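Local coordinates for Ara h 8 allergen isoform (Arachis hypogaea, PDB 6V8M), which binds the hydrophobic probe 8-anilino-1-naphthalene sulfonate in the pocket of its PR-10 (Bet v 1-like) fold and may, like its relatives, bind small plant ligands such as abscisic acid, at residues Q92-K97 with P126-V131; H4-E9 with V117-K122; V67-D72 with Y83-G88. All coordinates share one frame; numbering follows the deposited sequence.

How the interactions relate
All three contacts involve the antiparallel sheet of the Bet v 1 fold. Interaction 1 is a surface contact without a hydrogen bond between its segments: apolar side chains join the turn before strand 95-107 to the start of helix 129-152. Interactions 2 and 3 are partly buried strand pairings, held by backbone hydrogen bonds, with a hydroxyl bond on the face opposite Phe6 and Phe119, or His69 and Ile85; in interaction 3 that face also meets a dye. Interaction 1 touches both: Glu93 and Glu96 bond to residues of 117-122, and Glu96 O accepts from Ser86. Interactions 2 and 3 do not touch, yet both reach one bound dye, through Glu8 and Val117 in the former and Tyr83 in the latter.

Interaction 1 of 3, residues Q92-K97 with P126-V131; sequences QEILEK and PLPDEV. With SO4 (sulfate ion), chain I.
Gln92 faces Val131 with their CA atoms 7.5 Å apart, and Ile94 faces Leu127 at 8.4 Å between CA atoms, so the backbones stay well separated and side chains bridge the gap. Gln92 to Leu95 form a type I beta turn, closed by Leu95 N bonding to Gln92 O at 3.2 Å. Opposite, Pro128 takes the N-cap position of the helix that begins at Asp129. Val131 is the hub, its two methyls dividing the work. With CG1 anti to the backbone N (chi1 170°), that methyl meets Leu95 CD1 tip to tip at 3.7 Å. Its CG2 lies 4.0 Å from CG2 of Ile94 and also faces the aliphatic CG of Gln92. Ile94 CG2 further reaches the ring of Pro128 at CD, a looser touch at 4.5 Å. The other branch of Leu95, CD2, slants across to Leu127 CD1 at 4.1 Å, and Leu127 also packs on Phe119, His4 and Phe6. Bent at chi2 (90°), Gln92 turns its amide away from the turn, where NE2 makes a weak hydrogen bond to Asp134 of the same helix. At the turn a sulfate, probably from the crystallisation liquor, accepts from Glu93 N on O4 at 2.9 Å and weakly on O2. Beyond the turn, Glu96 and Lys97 both face His120 in a classic beta bulge. The arrangement is that of the Bet v 1 fold, in which the long C-terminal helix runs against the concave sheet; Gln92 also borders one of the pockets occupied by 8-anilino-1-naphthalene sulfonate.

Interaction 2 of 3, residues H4-E9 with V117-K122; sequences HTFEEE and VTFHTK. With 2AN (8-anilino-1-naphthalene sulfonate), chain C.
His4 to Phe6 pair with Phe119 to Val117 as antiparallel strands at one end of the sheet, where the first strand, 3-12, lies outermost beside strand 110-121. The strand axes approach to 4.5 Å and run at 165° to each other. His4 with Phe119 and Phe6 with Val117 are hydrogen-bonded pairs; in the first, His4 N reaches Phe119 O at 2.8 Å, in the carbonyl plane, and Phe119 N bonds back to His4 O. Thr5 and Thr118 form the non-hydrogen-bonded pair between them, yet their hydroxyls meet across it, OG1 to OG1 at 3.0 Å. Each threonine has OG1 anti to its carbonyl carbon (chi1 near -58° in both), which brings the two oxygens together. This pairing of the first and last strands is part of the Bet v 1 fold, whose curved sheet holds a ligand pocket against the C-terminal helix. On that pocket face the rings of Phe6 and Phe119 stand almost perpendicular, planes at 89°, with Phe6 CE2 touching Phe119 CD1 at 3.7 Å. Leu127 packs against both rings, and His132 of the helix meets Phe6. Beside them Val117 CG2 presses on the anilino ring of 8-anilino-1-naphthalene sulfonate, 3.7 Å from C11, while Glu8 lies by the sulfonate, its CB 3.5 Å from O2, and its OE1 forms a salt bridge with Lys136. At the other end Thr121 OG1 lies in the plane of the His4 ring, hydrogen-bonded to NE2 at 3.2 Å; the same hydroxyl also bonds to Gly2 N.

Interaction 3 of 3, residues V67-D72 with Y83-G88; sequences VLHKID and YTISGG. With 2AN (8-anilino-1-naphthalene sulfonate), chain F; 2AN (8-anilino-1-naphthalene sulfonate), chain E.
Thr84 OG1 donates to Asp72 OD2 at 2.7 Å, meeting the carboxylate on its syn lone pair, and the same hydroxyl bonds to Ser99 OG of the next strand. The two strands run antiparallel, their axes at 159°. Lys70 with Thr84 is a regular hydrogen-bonded pair, Lys70 N lying 2.8 Å from Thr84 O. At Leu68 the pairing is less even: Ser86 N reaches Leu68 O at 2.9 Å, but Leu68 N is shared between Ser86 O, 3.2 Å away and approached from above the carbonyl plane, and a weak bond to Gly87 O. Here the second strand leaves the pairing through two glycines of positive phi. One molecule of 8-anilino-1-naphthalene sulfonate lies against this exit, its sulfonate O1 3.0 Å from Gly87 CA and its naphthalene beside Leu68 CD1. A second molecule occupies the face that carries His69 and Ile85. Its sulfonate O1 accepts from His69 NE2 at 2.9 Å, the N-H pointing fairly straight at it (158°), and Val67 CG2 packs near the same oxygen. Ile85 covers one face of that imidazole: CG1, anti to its own carbonyl carbon (chi1 -55°), sits over the ring face 3.9 Å from the centroid, in a CH-pi contact, while CD1 extends to the naphthalene of the dye. The Tyr83 ring is nearly parallel to that of His69 but slid aside, and stacks on Phe100 instead. The hairpin of strands 64-75 and 80-86 lies mid-sheet, flanked by strand 53-59 beyond Val67 and His69 and by strand 95-107 beyond Thr84 and Ser86.

Interaction 1 of 3, residues Q92-K97 with P126-V131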
loop_
_atom_site.group_PDB
_atom_site.type_symbol
_atom_site.label_atom_id
_atom_site.label_comp_id
_atom_site.label_asym_id
_atom_site.label_seq_id
_atom_site.Cartn_x
_atom_site.Cartn_y
_atom_site.Cartn_z
ATOM N N GLN A 92 1.680 -13.332 -5.160
ATOM C CA GLN A 92 1.201 -14.093 -6.345
ATOM C C GLN A 92 2.431 -14.622 -7.105
ATOM O O GLN A 92 3.382 -13.843 -7.328
ATOM C CB GLN A 92 0.291 -13.228 -7.222
ATOM C CG GLN A 92 -1.144 -13.093 -6.715
ATOM C CD GLN A 92 -1.344 -11.921 -5.776
ATOM O OE1 GLN A 92 -0.396 -11.347 -5.235
ATOM N NE2 GLN A 92 -2.592 -11.538 -5.572
ATOM N N GLU A 93 2.414 -15.896 -7.487
ATOM C CA GLU A 93 3.497 -16.571 -8.265
ATOM C C GLU A 93 3.761 -15.802 -9.575
ATOM O O GLU A 93 4.933 -15.649 -9.959
ATOM C CB GLU A 93 3.099 -17.997 -8.659
ATOM N N ILE A 94 2.709 -15.312 -10.224
ATOM C CA ILE A 94 2.826 -14.676 -11.572
ATOM C C ILE A 94 3.508 -13.294 -11.483
ATOM O O ILE A 94 3.919 -12.790 -12.544
ATOM C CB ILE A 94 1.445 -14.626 -12.278
ATOM C CG1 ILE A 94 1.563 -14.410 -13.788
ATOM C CG2 ILE A 94 0.526 -13.580 -11.670
ATOM C CD1 ILE A 94 2.447 -15.408 -14.469
ATOM N N LEU A 95 3.630 -12.676 -10.302
ATOM C CA LEU A 95 4.183 -11.299 -10.163
ATOM C C LEU A 95 5.673 -11.318 -9.791
ATOM O O LEU A 95 6.042 -12.064 -8.885
ATOM C CB LEU A 95 3.386 -10.550 -9.096
ATOM C CG LEU A 95 1.912 -10.314 -9.417
ATOM C CD1 LEU A 95 1.186 -9.673 -8.250
ATOM C CD2 LEU A 95 1.754 -9.476 -10.678
ATOM N N GLU A 96 6.483 -10.508 -10.468
ATOM C CA GLU A 96 7.862 -10.159 -10.031
ATOM C C GLU A 96 7.748 -9.158 -8.889
ATOM O O GLU A 96 8.382 -9.375 -7.823
ATOM C CB GLU A 96 8.672 -9.553 -11.174
ATOM C CG GLU A 96 9.033 -10.587 -12.222
ATOM C CD GLU A 96 9.432 -10.079 -13.597
ATOM O OE1 GLU A 96 9.463 -10.918 -14.529
ATOM O OE2 GLU A 96 9.692 -8.858 -13.748
ATOM N N LYS A 97 6.958 -8.108 -9.112
ATOM C CA LYS A 97 6.758 -7.023 -8.128
ATOM C C LYS A 97 5.551 -6.183 -8.547
ATOM O O LYS A 97 5.162 -6.209 -9.733
ATOM C CB LYS A 97 8.013 -6.146 -8.002
ATOM C CG LYS A 97 8.400 -5.372 -9.256
ATOM C CD LYS A 97 9.688 -4.565 -9.123
ATOM C CE LYS A 97 10.002 -3.794 -10.388
ATOM N NZ LYS A 97 11.164 -2.876 -10.248
ATOM N N PRO A 126 -1.168 -11.349 -20.578
ATOM C CA PRO A 126 -1.822 -10.223 -19.924
ATOM C C PRO A 126 -1.867 -10.500 -18.413
ATOM O O PRO A 126 -1.869 -11.635 -18.017
ATOM C CB PRO A 126 -3.209 -10.148 -20.587
ATOM C CG PRO A 126 -3.029 -10.889 -21.901
ATOM C CD PRO A 126 -2.024 -11.982 -21.606
ATOM N N LEU A 127 -1.867 -9.451 -17.612
ATOM C CA LEU A 127 -2.073 -9.561 -16.151
ATOM C C LEU A 127 -3.456 -10.169 -15.931
ATOM O O LEU A 127 -4.441 -9.673 -16.462
ATOM C CB LEU A 127 -1.955 -8.151 -15.563
ATOM C CG LEU A 127 -2.334 -7.987 -14.105
ATOM C CD1 LEU A 127 -1.306 -8.629 -13.211
ATOM C CD2 LEU A 127 -2.491 -6.511 -13.784
ATOM N N PRO A 128 -3.603 -11.287 -15.191
ATOM C CA PRO A 128 -4.926 -11.870 -14.956
ATOM C C PRO A 128 -5.837 -10.914 -14.176
ATOM O O PRO A 128 -5.361 -10.273 -13.246
ATOM C CB PRO A 128 -4.647 -13.139 -14.156
ATOM C CG PRO A 128 -3.180 -13.411 -14.381
ATOM C CD PRO A 128 -2.537 -12.052 -14.534
ATOM N N ASP A 129 -7.113 -10.835 -14.570
ATOM C CA ASP A 129 -8.083 -9.903 -13.940
ATOM C C ASP A 129 -8.140 -10.186 -12.433
ATOM O O ASP A 129 -8.286 -9.230 -11.673
ATOM C CB ASP A 129 -9.458 -9.999 -14.604
ATOM C CG ASP A 129 -9.512 -9.507 -16.047
ATOM O OD1 ASP A 129 -8.535 -8.872 -16.524
ATOM O OD2 ASP A 129 -10.524 -9.789 -16.704
ATOM N N GLU A 130 -8.018 -11.457 -12.029
ATOM C CA GLU A 130 -8.179 -11.882 -10.603
ATOM C C GLU A 130 -7.034 -11.287 -9.774
ATOM O O GLU A 130 -7.245 -10.933 -8.599
ATOM C CB GLU A 130 -8.207 -13.411 -10.504
ATOM C CG GLU A 130 -8.515 -13.921 -9.105
ATOM C CD GLU A 130 -9.093 -15.331 -8.991
ATOM O OE1 GLU A 130 -9.509 -15.922 -10.034
ATOM O OE2 GLU A 130 -9.135 -15.840 -7.845
ATOM N N VAL A 131 -5.849 -11.197 -10.365
ATOM C CA VAL A 131 -4.634 -10.685 -9.667
ATOM C C VAL A 131 -4.767 -9.167 -9.514
ATOM O O VAL A 131 -4.537 -8.661 -8.404
ATOM C CB VAL A 131 -3.344 -11.075 -10.408
ATOM C CG1 VAL A 131 -2.133 -10.352 -9.821
ATOM C CG2 VAL A 131 -3.141 -12.582 -10.409
HETATM S S SO4 I . -0.676 -17.845 -6.640
HETATM O O1 SO4 I . -1.231 -18.975 -7.335
HETATM O O2 SO4 I . -0.917 -16.644 -7.397
HETATM O O3 SO4 I . -1.298 -17.728 -5.346
HETATM O O4 SO4 I . 0.739 -18.032 -6.476
#

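Interaction 2 of 3, residues H4-E9 with V117-K122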
loop_
_atom_site.group_PDB
_atom_site.type_symbol
_atom_site.label_atom_id
_atom_site.label_comp_id
_atom_site.label_asym_id
_atom_site.label_seq_id
_atom_site.Cartn_x
_atom_site.Cartn_y
_atom_site.Cartn_z
ATOM N N HIS A 4 2.463 -3.526 -16.527
ATOM C CA HIS A 4 1.013 -3.192 -16.572
ATOM C C HIS A 4 0.748 -2.016 -15.630
ATOM O O HIS A 4 0.827 -2.219 -14.424
ATOM C CB HIS A 4 0.148 -4.410 -16.232
ATOM C CG HIS A 4 0.588 -5.682 -16.879
ATOM N ND1 HIS A 4 0.112 -6.099 -18.103
ATOM C CD2 HIS A 4 1.491 -6.600 -16.494
ATOM C CE1 HIS A 4 0.696 -7.240 -18.419
ATOM N NE2 HIS A 4 1.547 -7.555 -17.466
ATOM N N THR A 5 0.558 -0.823 -16.182
ATOM C CA THR A 5 0.494 0.432 -15.395
ATOM C C THR A 5 -0.929 0.970 -15.380
ATOM O O THR A 5 -1.544 1.109 -16.451
ATOM C CB THR A 5 1.486 1.487 -15.899
ATOM O OG1 THR A 5 2.778 0.879 -15.811
ATOM C CG2 THR A 5 1.455 2.752 -15.073
ATOM N N PHE A 6 -1.405 1.301 -14.183
ATOM C CA PHE A 6 -2.775 1.784 -13.926
ATOM C C PHE A 6 -2.661 3.078 -13.145
ATOM O O PHE A 6 -1.898 3.134 -12.182
ATOM C CB PHE A 6 -3.623 0.763 -13.159
ATOM C CG PHE A 6 -3.757 -0.551 -13.866
ATOM C CD1 PHE A 6 -4.756 -0.760 -14.799
ATOM C CD2 PHE A 6 -2.851 -1.574 -13.613
ATOM C CE1 PHE A 6 -4.851 -1.975 -15.452
ATOM C CE2 PHE A 6 -2.938 -2.775 -14.290
ATOM C CZ PHE A 6 -3.943 -2.969 -15.204
ATOM N N GLU A 7 -3.361 4.117 -13.593
ATOM C CA GLU A 7 -3.363 5.428 -12.888
ATOM C C GLU A 7 -4.803 5.741 -12.487
ATOM O O GLU A 7 -5.703 5.669 -13.364
ATOM C CB GLU A 7 -2.757 6.529 -13.760
ATOM C CG GLU A 7 -1.262 6.362 -13.965
ATOM C CD GLU A 7 -0.579 7.432 -14.793
ATOM O OE1 GLU A 7 -0.853 8.621 -14.555
ATOM O OE2 GLU A 7 0.222 7.067 -15.681
ATOM N N GLU A 8 -5.029 6.121 -11.233
ATOM C CA GLU A 8 -6.397 6.421 -10.762
ATOM C C GLU A 8 -6.378 7.568 -9.772
ATOM O O GLU A 8 -5.365 7.765 -9.087
ATOM C CB GLU A 8 -7.050 5.212 -10.109
ATOM C CG GLU A 8 -7.185 4.065 -11.070
ATOM C CD GLU A 8 -8.213 3.041 -10.654
ATOM O OE1 GLU A 8 -7.916 1.846 -10.793
ATOM O OE2 GLU A 8 -9.298 3.453 -10.204
ATOM N N GLU A 9 -7.468 8.327 -9.767
ATOM C CA GLU A 9 -7.699 9.356 -8.718
ATOM C C GLU A 9 -8.956 9.003 -7.932
ATOM O O GLU A 9 -9.911 8.477 -8.521
ATOM C CB GLU A 9 -7.819 10.742 -9.332
ATOM C CG GLU A 9 -6.678 11.072 -10.273
ATOM C CD GLU A 9 -6.638 12.513 -10.751
ATOM O OE1 GLU A 9 -5.761 12.827 -11.589
ATOM O OE2 GLU A 9 -7.498 13.313 -10.301
ATOM N N VAL A 117 0.044 2.496 -10.332
ATOM C CA VAL A 117 0.373 1.123 -9.861
ATOM C C VAL A 117 0.944 0.387 -11.056
ATOM O O VAL A 117 0.233 0.290 -12.059
ATOM C CB VAL A 117 -0.849 0.398 -9.304
ATOM C CG1 VAL A 117 -0.457 -0.949 -8.725
ATOM C CG2 VAL A 117 -1.555 1.236 -8.257
ATOM N N THR A 118 2.173 -0.100 -10.926
ATOM C CA THR A 118 2.822 -0.836 -12.034
ATOM C C THR A 118 2.996 -2.282 -11.601
ATOM O O THR A 118 3.822 -2.524 -10.702
ATOM C CB THR A 118 4.117 -0.202 -12.529
ATOM O OG1 THR A 118 3.813 1.127 -12.961
ATOM C CG2 THR A 118 4.682 -0.946 -13.722
ATOM N N PHE A 119 2.305 -3.200 -12.269
ATOM C CA PHE A 119 2.486 -4.662 -12.104
ATOM C C PHE A 119 3.556 -5.125 -13.095
ATOM O O PHE A 119 3.537 -4.747 -14.261
ATOM C CB PHE A 119 1.193 -5.428 -12.379
ATOM C CG PHE A 119 0.039 -5.149 -11.449
ATOM C CD1 PHE A 119 -0.712 -3.978 -11.568
ATOM C CD2 PHE A 119 -0.348 -6.085 -10.508
ATOM C CE1 PHE A 119 -1.800 -3.740 -10.745
ATOM C CE2 PHE A 119 -1.456 -5.852 -9.709
ATOM C CZ PHE A 119 -2.161 -4.675 -9.809
ATOM N N HIS A 120 4.509 -5.899 -12.599
ATOM C CA HIS A 120 5.548 -6.584 -13.395
ATOM C C HIS A 120 5.278 -8.085 -13.296
ATOM O O HIS A 120 5.345 -8.626 -12.182
ATOM C CB HIS A 120 6.935 -6.240 -12.859
ATOM C CG HIS A 120 7.293 -4.796 -12.962
ATOM N ND1 HIS A 120 8.159 -4.337 -13.908
ATOM C CD2 HIS A 120 6.889 -3.711 -12.259
ATOM C CE1 HIS A 120 8.298 -3.027 -13.779
ATOM N NE2 HIS A 120 7.514 -2.613 -12.802
ATOM N N THR A 121 4.902 -8.698 -14.414
ATOM C CA THR A 121 4.581 -10.135 -14.470
ATOM C C THR A 121 5.752 -10.901 -15.071
ATOM O O THR A 121 6.471 -10.355 -15.948
ATOM C CB THR A 121 3.317 -10.355 -15.306
ATOM O OG1 THR A 121 3.624 -9.796 -16.576
ATOM C CG2 THR A 121 2.094 -9.745 -14.658
ATOM N N LYS A 122 5.835 -12.177 -14.719
ATOM C CA LYS A 122 6.757 -13.137 -15.366
ATOM C C LYS A 122 6.143 -13.518 -16.715
ATOM O O LYS A 122 4.891 -13.523 -16.855
ATOM C CB LYS A 122 6.967 -14.358 -14.463
ATOM C CG LYS A 122 7.467 -14.045 -13.062
ATOM C CD LYS A 122 7.519 -15.243 -12.158
ATOM C CE LYS A 122 8.088 -14.921 -10.789
ATOM N NZ LYS A 122 7.493 -15.785 -9.746
HETATM C C1 2AN C . -4.806 2.223 -5.055
HETATM C C2 2AN C . -3.538 1.842 -4.714
HETATM C C3 2AN C . -2.993 2.140 -3.457
HETATM C C4 2AN C . -3.732 2.839 -2.563
HETATM C C5 2AN C . -5.050 3.256 -2.864
HETATM C C6 2AN C . -5.783 3.980 -1.899
HETATM C C7 2AN C . -7.030 4.408 -2.132
HETATM C C8 2AN C . -7.643 4.134 -3.360
HETATM N N 2AN C . -5.302 1.921 -6.357
HETATM S S 2AN C . -7.955 3.184 -5.785
HETATM C C9 2AN C . -6.984 3.439 -4.336
HETATM C C10 2AN C . -5.635 2.959 -4.136
HETATM C C11 2AN C . -5.032 0.812 -7.176
HETATM C C12 2AN C . -4.586 -0.386 -6.634
HETATM C C13 2AN C . -4.308 -1.461 -7.459
HETATM C C14 2AN C . -4.489 -1.372 -8.820
HETATM C C15 2AN C . -4.949 -0.193 -9.364
HETATM C C16 2AN C . -5.214 0.897 -8.553
HETATM O O1 2AN C . -7.996 1.791 -6.066
HETATM O O2 2AN C . -7.234 3.859 -6.930
HETATM O O3 2AN C . -9.207 3.830 -5.541
#

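Interaction 3 of 3, residues V67-D72 with Y83-G88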
loop_
_atom_site.group_PDB
_atom_site.type_symbol
_atom_site.label_atom_id
_atom_site.label_comp_id
_atom_site.label_asym_id
_atom_site.label_seq_id
_atom_site.Cartn_x
_atom_site.Cartn_y
_atom_site.Cartn_z
ATOM N N VAL A 67 4.872 -11.085 2.621
ATOM C CA VAL A 67 5.441 -10.372 1.458
ATOM C C VAL A 67 6.415 -9.322 1.989
ATOM O O VAL A 67 6.359 -8.998 3.186
ATOM C CB VAL A 67 4.363 -9.745 0.559
ATOM C CG1 VAL A 67 3.341 -10.771 0.105
ATOM C CG2 VAL A 67 3.689 -8.585 1.268
ATOM N N LEU A 68 7.268 -8.808 1.114
ATOM C CA LEU A 68 8.243 -7.763 1.468
ATOM C C LEU A 68 7.816 -6.464 0.799
ATOM O O LEU A 68 7.291 -6.491 -0.336
ATOM C CB LEU A 68 9.663 -8.177 1.065
ATOM C CG LEU A 68 10.212 -9.472 1.694
ATOM C CD1 LEU A 68 11.652 -9.657 1.261
ATOM C CD2 LEU A 68 10.126 -9.458 3.211
ATOM N N HIS A 69 7.984 -5.361 1.514
ATOM C CA HIS A 69 7.755 -4.001 0.981
ATOM C C HIS A 69 9.073 -3.245 0.994
ATOM O O HIS A 69 9.805 -3.369 1.977
ATOM C CB HIS A 69 6.797 -3.196 1.859
ATOM C CG HIS A 69 5.376 -3.568 1.796
ATOM N ND1 HIS A 69 4.386 -2.642 2.020
ATOM C CD2 HIS A 69 4.772 -4.770 1.640
ATOM C CE1 HIS A 69 3.222 -3.259 1.997
ATOM N NE2 HIS A 69 3.433 -4.550 1.739
ATOM N N LYS A 70 9.327 -2.424 -0.012
ATOM C CA LYS A 70 10.462 -1.481 0.037
ATOM C C LYS A 70 9.943 -0.054 -0.165
ATOM O O LYS A 70 9.169 0.164 -1.094
ATOM C CB LYS A 70 11.467 -1.834 -1.052
ATOM C CG LYS A 70 12.724 -0.977 -1.061
ATOM C CD LYS A 70 13.482 -1.117 -2.348
ATOM C CE LYS A 70 14.868 -0.512 -2.320
ATOM N NZ LYS A 70 15.397 -0.369 -3.702
ATOM N N ILE A 71 10.366 0.884 0.668
ATOM C CA ILE A 71 10.043 2.324 0.484
ATOM C C ILE A 71 10.914 2.867 -0.645
ATOM O O ILE A 71 12.164 2.869 -0.522
ATOM C CB ILE A 71 10.232 3.148 1.775
ATOM C CG1 ILE A 71 9.425 2.542 2.913
ATOM C CG2 ILE A 71 9.851 4.596 1.525
ATOM C CD1 ILE A 71 9.450 3.337 4.192
ATOM N N ASP A 72 10.274 3.350 -1.703
ATOM C CA ASP A 72 10.986 3.983 -2.844
ATOM C C ASP A 72 11.112 5.495 -2.607
ATOM O O ASP A 72 12.207 6.081 -2.880
ATOM C CB ASP A 72 10.297 3.659 -4.173
ATOM C CG ASP A 72 10.169 2.171 -4.466
ATOM O OD1 ASP A 72 11.199 1.462 -4.399
ATOM O OD2 ASP A 72 9.052 1.730 -4.784
ATOM N N TYR A 83 6.203 2.885 -2.930
ATOM C CA TYR A 83 6.671 1.615 -2.325
ATOM C C TYR A 83 6.479 0.506 -3.333
ATOM O O TYR A 83 5.584 0.577 -4.225
ATOM C CB TYR A 83 5.944 1.320 -1.013
ATOM C CG TYR A 83 4.445 1.259 -1.161
ATOM C CD1 TYR A 83 3.682 2.408 -1.136
ATOM C CD2 TYR A 83 3.788 0.049 -1.204
ATOM C CE1 TYR A 83 2.297 2.355 -1.249
ATOM C CE2 TYR A 83 2.405 -0.019 -1.304
ATOM C CZ TYR A 83 1.652 1.140 -1.337
ATOM O OH TYR A 83 0.276 1.121 -1.421
ATOM N N THR A 84 7.243 -0.552 -3.131
ATOM C CA THR A 84 7.213 -1.728 -4.012
ATOM C C THR A 84 6.929 -2.951 -3.157
ATOM O O THR A 84 7.612 -3.103 -2.120
ATOM C CB THR A 84 8.485 -1.871 -4.833
ATOM O OG1 THR A 84 8.610 -0.766 -5.713
ATOM C CG2 THR A 84 8.462 -3.117 -5.668
ATOM N N ILE A 85 5.966 -3.752 -3.574
ATOM C CA ILE A 85 5.718 -5.083 -2.931
ATOM C C ILE A 85 6.382 -6.135 -3.814
ATOM O O ILE A 85 6.143 -6.159 -5.019
ATOM C CB ILE A 85 4.207 -5.315 -2.727
ATOM C CG1 ILE A 85 3.583 -4.161 -1.940
ATOM C CG2 ILE A 85 3.968 -6.670 -2.078
ATOM C CD1 ILE A 85 2.111 -4.311 -1.718
ATOM N N SER A 86 7.160 -7.033 -3.218
ATOM C CA SER A 86 7.871 -8.089 -3.975
ATOM C C SER A 86 8.242 -9.220 -3.031
ATOM O O SER A 86 8.505 -8.930 -1.840
ATOM C CB SER A 86 9.096 -7.524 -4.599
ATOM O OG SER A 86 9.669 -8.472 -5.486
ATOM N N GLY A 87 8.253 -10.445 -3.537
ATOM C CA GLY A 87 8.806 -11.573 -2.780
ATOM C C GLY A 87 7.899 -12.012 -1.669
ATOM O O GLY A 87 7.006 -11.224 -1.237
ATOM N N GLY A 88 8.223 -13.189 -1.160
ATOM C CA GLY A 88 7.627 -13.782 0.031
ATOM C C GLY A 88 6.662 -14.860 -0.386
ATOM O O GLY A 88 6.325 -14.945 -1.568
HETATM C C1 2AN F . 12.404 -13.237 -2.146
HETATM C C2 2AN F . 13.039 -12.699 -1.076
HETATM C C3 2AN F . 12.844 -13.192 0.218
HETATM C C4 2AN F . 11.991 -14.223 0.423
HETATM C C5 2AN F . 11.291 -14.816 -0.649
HETATM C C6 2AN F . 10.402 -15.886 -0.394
HETATM C C7 2AN F . 9.707 -16.469 -1.387
HETATM C C8 2AN F . 9.863 -16.027 -2.708
HETATM N N 2AN F . 12.649 -12.632 -3.405
HETATM S S 2AN F . 10.808 -14.585 -4.720
HETATM C C9 2AN F . 10.709 -14.993 -3.009
HETATM C C10 2AN F . 11.474 -14.333 -1.983
HETATM C C11 2AN F . 13.065 -11.273 -3.503
HETATM C C12 2AN F . 14.401 -10.942 -3.711
HETATM C C13 2AN F . 14.798 -9.615 -3.768
HETATM C C14 2AN F . 13.881 -8.603 -3.606
HETATM C C15 2AN F . 12.561 -8.917 -3.377
HETATM C C16 2AN F . 12.152 -10.240 -3.317
HETATM O O1 2AN F . 10.411 -13.081 -4.864
HETATM O O2 2AN F . 9.841 -15.387 -5.396
HETATM O O3 2AN F . 12.177 -14.676 -5.122
HETATM C C1 2AN E . -0.200 -8.111 -0.015
HETATM C C2 2AN E . -0.223 -9.024 -1.033
HETATM C C3 2AN E . -0.579 -8.659 -2.333
HETATM C C4 2AN E . -1.018 -7.402 -2.570
HETATM C C5 2AN E . -1.020 -6.417 -1.557
HETATM C C6 2AN E . -1.444 -5.103 -1.856
HETATM C C7 2AN E . -1.467 -4.149 -0.923
HETATM C C8 2AN E . -1.012 -4.412 0.373
HETATM N N 2AN E . 0.066 -8.520 1.300
HETATM S S 2AN E . 0.096 -5.769 2.344
HETATM C C9 2AN E . -0.637 -5.674 0.737
HETATM C C10 2AN E . -0.606 -6.743 -0.231
HETATM C C11 2AN E . 0.114 -9.834 1.812
HETATM C C12 2AN E . 0.925 -10.027 2.925
HETATM C C13 2AN E . 1.080 -11.297 3.457
HETATM C C14 2AN E . 0.421 -12.371 2.905
HETATM C C15 2AN E . -0.390 -12.188 1.807
HETATM C C16 2AN E . -0.547 -10.926 1.258
HETATM O O1 2AN E . 1.341 -6.457 2.166
HETATM O O2 2AN E . 0.199 -4.441 2.872
HETATM O O3 2AN E . -0.790 -6.629 3.264
#